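Local coordinates for apical membrane antigen 1-like protein, soluble form (Toxoplasma gondii, PDB 3ZLE), which probably binds a RON2 paralogue at the moving junction and so may help sporozoites invade host cells, at residues V162-L167 against A278-N283; Q6-T11 against I356-P361. All blocks are in the same frame, centred on the assembly; numbering follows the deposited sequence.

Contact 1: V162-L167 against A278-N283; sequences VSAQLL and AQKNWN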
loop_
_atom_site.group_PDB
_atom_site.type_symbol
_atom_site.label_atom_id
_atom_site.label_comp_id
_atom_site.label_asym_id
_atom_site.label_seq_id
_atom_site.Cartn_x
_atom_site.Cartn_y
_atom_site.Cartn_z
ATOM N N VAL A 162 7.039 -0.957 16.799
ATOM C CA VAL A 162 7.883 -0.044 16.040
ATOM C C VAL A 162 7.147 0.460 14.826
ATOM O O VAL A 162 6.767 -0.316 13.970
ATOM C CB VAL A 162 9.220 -0.699 15.620
ATOM C CG1 VAL A 162 10.127 0.293 14.911
ATOM C CG2 VAL A 162 9.925 -1.262 16.840
ATOM N N SER A 163 6.978 1.773 14.735
ATOM C CA SER A 163 6.115 2.377 13.706
ATOM C C SER A 163 6.933 3.071 12.652
ATOM O O SER A 163 6.378 3.520 11.642
ATOM C CB SER A 163 5.128 3.358 14.306
ATOM O OG SER A 163 5.774 4.299 15.137
ATOM N N ALA A 164 8.219 3.289 12.964
ATOM C CA ALA A 164 9.238 3.677 11.983
ATOM C C ALA A 164 9.259 2.737 10.806
ATOM O O ALA A 164 9.133 1.517 10.959
ATOM C CB ALA A 164 10.629 3.713 12.642
ATOM N N GLN A 165 9.332 3.300 9.614
ATOM C CA GLN A 165 9.343 2.487 8.437
ATOM C C GLN A 165 10.608 2.686 7.625
ATOM O O GLN A 165 10.987 1.816 6.849
ATOM C CB GLN A 165 8.116 2.773 7.578
ATOM C CG GLN A 165 6.845 2.310 8.232
ATOM C CD GLN A 165 5.690 3.211 7.936
ATOM O OE1 GLN A 165 5.130 3.177 6.844
ATOM N NE2 GLN A 165 5.284 3.988 8.924
ATOM N N LEU A 166 11.218 3.866 7.736
ATOM C CA LEU A 166 12.388 4.158 6.909
ATOM C C LEU A 166 13.519 4.789 7.704
ATOM O O LEU A 166 13.365 5.869 8.276
ATOM C CB LEU A 166 12.028 4.986 5.657
ATOM C CG LEU A 166 13.200 5.629 4.898
ATOM C CD1 LEU A 166 13.985 4.535 4.186
ATOM C CD2 LEU A 166 12.716 6.668 3.879
ATOM N N LEU A 167 14.656 4.108 7.725
ATOM C CA LEU A 167 15.865 4.622 8.388
ATOM C C LEU A 167 17.052 4.419 7.455
ATOM O O LEU A 167 17.343 3.283 7.017
ATOM C CB LEU A 167 16.111 3.870 9.739
ATOM C CG LEU A 167 17.346 4.242 10.591
ATOM C CD1 LEU A 167 17.280 5.711 11.008
ATOM C CD2 LEU A 167 17.459 3.361 11.826
ATOM N N ALA A 278 21.583 13.709 16.469
ATOM C CA ALA A 278 22.288 12.606 17.107
ATOM C C ALA A 278 21.646 11.265 16.731
ATOM O O ALA A 278 20.546 11.217 16.161
ATOM C CB ALA A 278 22.329 12.792 18.624
ATOM N N GLN A 279 22.372 10.187 17.002
ATOM C CA GLN A 279 21.875 8.836 16.779
ATOM C C GLN A 279 20.559 8.600 17.527
ATOM O O GLN A 279 20.403 9.024 18.677
ATOM C CB GLN A 279 22.926 7.831 17.246
ATOM C CG GLN A 279 22.781 6.441 16.652
ATOM C CD GLN A 279 23.508 5.391 17.469
ATOM O OE1 GLN A 279 22.952 4.340 17.773
ATOM N NE2 GLN A 279 24.744 5.695 17.875
ATOM N N LYS A 280 19.621 7.916 16.876
ATOM C CA LYS A 280 18.449 7.390 17.569
ATOM C C LYS A 280 18.908 6.546 18.763
ATOM O O LYS A 280 20.002 5.989 18.754
ATOM C CB LYS A 280 17.586 6.541 16.618
ATOM C CG LYS A 280 17.245 7.209 15.289
ATOM C CD LYS A 280 15.777 7.007 14.922
ATOM C CE LYS A 280 15.469 5.553 14.584
ATOM N NZ LYS A 280 14.024 5.315 14.291
ATOM N N ASN A 281 18.109 6.523 19.822
ATOM C CA ASN A 281 18.367 5.625 20.939
ATOM C C ASN A 281 17.778 4.253 20.658
ATOM O O ASN A 281 16.978 4.088 19.735
ATOM C CB ASN A 281 17.779 6.204 22.231
ATOM C CG ASN A 281 18.487 7.476 22.667
ATOM O OD1 ASN A 281 19.645 7.437 23.080
ATOM N ND2 ASN A 281 17.842 8.614 22.455
ATOM N N TRP A 282 18.166 3.269 21.446
ATOM C CA TRP A 282 17.807 1.889 21.123
ATOM C C TRP A 282 16.316 1.728 21.108
ATOM O O TRP A 282 15.800 0.710 20.657
ATOM C CB TRP A 282 18.392 0.913 22.138
ATOM C CG TRP A 282 17.794 1.048 23.504
ATOM C CD1 TRP A 282 18.164 1.933 24.463
ATOM C CD2 TRP A 282 16.738 0.250 24.077
ATOM N NE1 TRP A 282 17.391 1.765 25.595
ATOM C CE2 TRP A 282 16.526 0.724 25.394
ATOM C CE3 TRP A 282 15.904 -0.762 23.581
ATOM C CZ2 TRP A 282 15.572 0.168 26.247
ATOM C CZ3 TRP A 282 14.945 -1.309 24.426
ATOM C CH2 TRP A 282 14.786 -0.837 25.748
ATOM N N ASN A 283 15.618 2.698 21.682
ATOM C CA ASN A 283 14.210 2.505 21.936
ATOM C C ASN A 283 13.348 3.617 21.408
ATOM O O ASN A 283 12.222 3.781 21.833
ATOM C CB ASN A 283 13.944 2.246 23.411
ATOM C CG ASN A 283 14.358 3.415 24.303
ATOM O OD1 ASN A 283 14.955 4.388 23.848
ATOM N ND2 ASN A 283 14.050 3.307 25.582
#
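K280 reaches across to L167 and A164 with the far end of its side chain. CE does the touching at L167. It lies 4.0 Å from L167 CD1 and 4.0 Å from L167 CD2, so it rests against the fork of the leucine. The two side chains start from facing backbones and slide past each other in opposite directions. With chi1 at 179°, L167 CG stands opposite the backbone N and beside the carbonyl carbon. This carries the branch out, and both methyls face K280 CE. The K280 chain bends at chi2 and again at chi3. These bends set CE against the two methyls and carry NZ on to A164, with NZ 4.1 Å from A164 CB. That is a van der Waals approach to a carbon, not a polar bond. K280 also makes a cation-pi contact with W184, whose side chain touches L167 too. The lysine is poorly ordered, so its end is placed with some uncertainty.

V162-L167 follows strand 156-159, probably in domain I of the AMA1 ectodomain. A278-N283 belongs to the long connection between helix 253-262 and strand 303-308, consistent with the domain II loop. In AMA1 relatives this loop covers part of the RON2-binding groove and moves aside on binding. A164 and L167 also lie on F187 of strand 187-191, so the lysine meets an apolar surface backed by that strand. V162-L167 has its own internal tie: Q165 NE2 donates to S163 O at 3.0 Å, in the plane of the Q165 amide. Q165 OE1 accepts from K55 NZ and D35 N.

Contact 2: Q6-T11 against I356-P361; sequences QNPWAT and IPIEGP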
loop_
_atom_site.group_PDB
_atom_site.type_symbol
_atom_site.label_atom_id
_atom_site.label_comp_id
_atom_site.label_asym_id
_atom_site.label_seq_id
_atom_site.Cartn_x
_atom_site.Cartn_y
_atom_site.Cartn_z
ATOM N N GLN A 6 -21.209 10.229 -22.117
ATOM C CA GLN A 6 -20.745 10.365 -20.734
ATOM C C GLN A 6 -19.964 9.151 -20.245
ATOM O O GLN A 6 -20.280 8.018 -20.575
ATOM C CB GLN A 6 -21.922 10.620 -19.787
ATOM C CG GLN A 6 -22.671 11.916 -20.050
ATOM C CD GLN A 6 -23.745 12.178 -19.013
ATOM O OE1 GLN A 6 -23.454 12.613 -17.897
ATOM N NE2 GLN A 6 -24.990 11.866 -19.362
ATOM N N ASN A 7 -19.030 9.413 -19.340
ATOM C CA ASN A 7 -18.240 8.393 -18.696
ATOM C C ASN A 7 -19.067 7.289 -18.077
ATOM O O ASN A 7 -19.759 7.506 -17.102
ATOM C CB ASN A 7 -17.345 9.034 -17.647
ATOM C CG ASN A 7 -16.299 8.089 -17.151
ATOM O OD1 ASN A 7 -16.360 6.888 -17.435
ATOM N ND2 ASN A 7 -15.335 8.597 -16.440
ATOM N N PRO A 8 -19.001 6.072 -18.652
ATOM C CA PRO A 8 -19.852 5.011 -18.142
ATOM C C PRO A 8 -19.441 4.558 -16.724
ATOM O O PRO A 8 -20.242 3.954 -16.032
ATOM C CB PRO A 8 -19.603 3.880 -19.131
ATOM C CG PRO A 8 -18.213 4.114 -19.591
ATOM C CD PRO A 8 -18.148 5.597 -19.756
ATOM N N TRP A 9 -18.211 4.846 -16.321
ATOM C CA TRP A 9 -17.742 4.560 -14.974
ATOM C C TRP A 9 -18.441 5.329 -13.837
ATOM O O TRP A 9 -18.320 4.955 -12.672
ATOM C CB TRP A 9 -16.231 4.719 -14.906
ATOM C CG TRP A 9 -15.577 3.676 -15.795
ATOM C CD1 TRP A 9 -15.301 3.807 -17.123
ATOM C CD2 TRP A 9 -15.376 2.280 -15.481
ATOM N NE1 TRP A 9 -14.846 2.613 -17.636
ATOM C CE2 TRP A 9 -14.944 1.646 -16.670
ATOM C CE3 TRP A 9 -15.602 1.495 -14.335
ATOM C CZ2 TRP A 9 -14.645 0.289 -16.725
ATOM C CZ3 TRP A 9 -15.291 0.134 -14.387
ATOM C CH2 TRP A 9 -14.799 -0.445 -15.566
ATOM N N ALA A 10 -19.205 6.361 -14.192
ATOM C CA ALA A 10 -20.079 7.043 -13.246
ATOM C C ALA A 10 -21.561 6.700 -13.469
ATOM O O ALA A 10 -22.426 7.219 -12.793
ATOM C CB ALA A 10 -19.847 8.554 -13.307
ATOM N N THR A 11 -21.820 5.713 -14.321
ATOM C CA THR A 11 -23.135 5.514 -14.918
ATOM C C THR A 11 -23.931 4.459 -14.177
ATOM O O THR A 11 -25.102 4.222 -14.470
ATOM C CB THR A 11 -22.999 5.086 -16.386
ATOM O OG1 THR A 11 -23.399 6.165 -17.235
ATOM C CG2 THR A 11 -23.824 3.840 -16.689
ATOM N N ILE A 356 -25.722 1.305 -23.353
ATOM C CA ILE A 356 -25.722 2.144 -24.550
ATOM C C ILE A 356 -24.293 2.488 -25.007
ATOM O O ILE A 356 -23.551 3.171 -24.289
ATOM C CB ILE A 356 -26.473 3.463 -24.328
ATOM C CG1 ILE A 356 -27.852 3.225 -23.721
ATOM C CG2 ILE A 356 -26.563 4.259 -25.625
ATOM C CD1 ILE A 356 -28.271 4.368 -22.808
ATOM N N PRO A 357 -23.951 2.113 -26.246
ATOM C CA PRO A 357 -22.593 2.312 -26.757
ATOM C C PRO A 357 -22.289 3.772 -26.933
ATOM O O PRO A 357 -23.179 4.559 -27.225
ATOM C CB PRO A 357 -22.615 1.608 -28.121
ATOM C CG PRO A 357 -24.056 1.566 -28.514
ATOM C CD PRO A 357 -24.829 1.448 -27.229
ATOM N N ILE A 358 -21.039 4.138 -26.712
ATOM C CA ILE A 358 -20.657 5.533 -26.672
ATOM C C ILE A 358 -19.611 5.689 -27.746
ATOM O O ILE A 358 -18.614 4.975 -27.721
ATOM C CB ILE A 358 -19.980 5.842 -25.326
ATOM C CG1 ILE A 358 -20.890 5.472 -24.151
ATOM C CG2 ILE A 358 -19.459 7.258 -25.283
ATOM C CD1 ILE A 358 -20.321 4.386 -23.279
ATOM N N GLU A 359 -19.756 6.726 -28.584
ATOM C CA GLU A 359 -18.928 6.912 -29.779
ATOM C C GLU A 359 -18.069 8.144 -29.640
ATOM O O GLU A 359 -18.603 9.232 -29.647
ATOM C CB GLU A 359 -19.820 7.156 -31.001
ATOM C CG GLU A 359 -20.958 6.164 -31.200
ATOM C CD GLU A 359 -21.468 6.153 -32.641
ATOM O OE1 GLU A 359 -20.953 6.931 -33.471
ATOM O OE2 GLU A 359 -22.376 5.361 -32.950
ATOM N N GLY A 360 -16.752 8.007 -29.686
ATOM C CA GLY A 360 -15.889 9.189 -29.792
ATOM C C GLY A 360 -16.116 10.005 -31.064
ATOM O O GLY A 360 -16.867 9.604 -31.953
ATOM N N PRO A 361 -15.469 11.164 -31.163
ATOM C CA PRO A 361 -15.549 11.924 -32.418
ATOM C C PRO A 361 -14.661 11.296 -33.513
ATOM O O PRO A 361 -13.668 10.628 -33.182
ATOM C CB PRO A 361 -15.004 13.298 -32.005
ATOM C CG PRO A 361 -14.063 13.017 -30.866
ATOM C CD PRO A 361 -14.363 11.636 -30.311
#
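I358 meets P8 and the backbone of Q6, and it carries the touching surface of its segment. I356 and P357 lead up to it in extended form, and P357 packs on E371. At I358 the CB points toward Q6-T11. Chi1, at -56°, sets CG1 beside the backbone N. Chi2, at 117°, lies away from the staggered positions and swings CD1 to P8. This methyl meets the CB, CG and CD carbons of the proline, with I358 CD1 4.2 Å from P8 CB. I358 CG1 lies beyond Q6 O, off to one side of the C=O direction, at a loose 4.4 Å. P8 opens a 3-10 turn, 8-10, shaped by an Asx turn: N7 OD1 accepts from W9 N at 3.0 Å, the donor well above the carbonyl plane. E359 then packs on Q367, and G360 pairs by backbone with V368.

I358-E359 is an outer strand of the three-stranded antiparallel sheet of the small, disulfide-rich C-terminal domain, AMA1 domain III. It pairs with strand 366-373 through I358 and T370. P8 and I358 both touch W231 of strand 226-232, while W9, just before helix 13-20, stacks with F377 of strand 376-383 and meets F327 of strand 326-330 edge-to-face.

Contacts 1 and 2 lie on opposite sides of the chain's centre, with centres 51 Å apart and nearest atoms about 30 Å apart. They share no strand or helix. Along the chain, contact 1 falls within the span between the two segments of contact 2, which joins the N-terminal end to a region near the C-terminus. Both are small and mostly buried, though Q6 in contact 2 is exposed and K280 in contact 1 only partly covered. Their chemistry differs. Contact 1 brings the end of a charged lysine onto a leucine and an alanine, with W184 as an outside cation-pi partner. Contact 2 sets a proline against an isoleucine at the edge strand of a sheet.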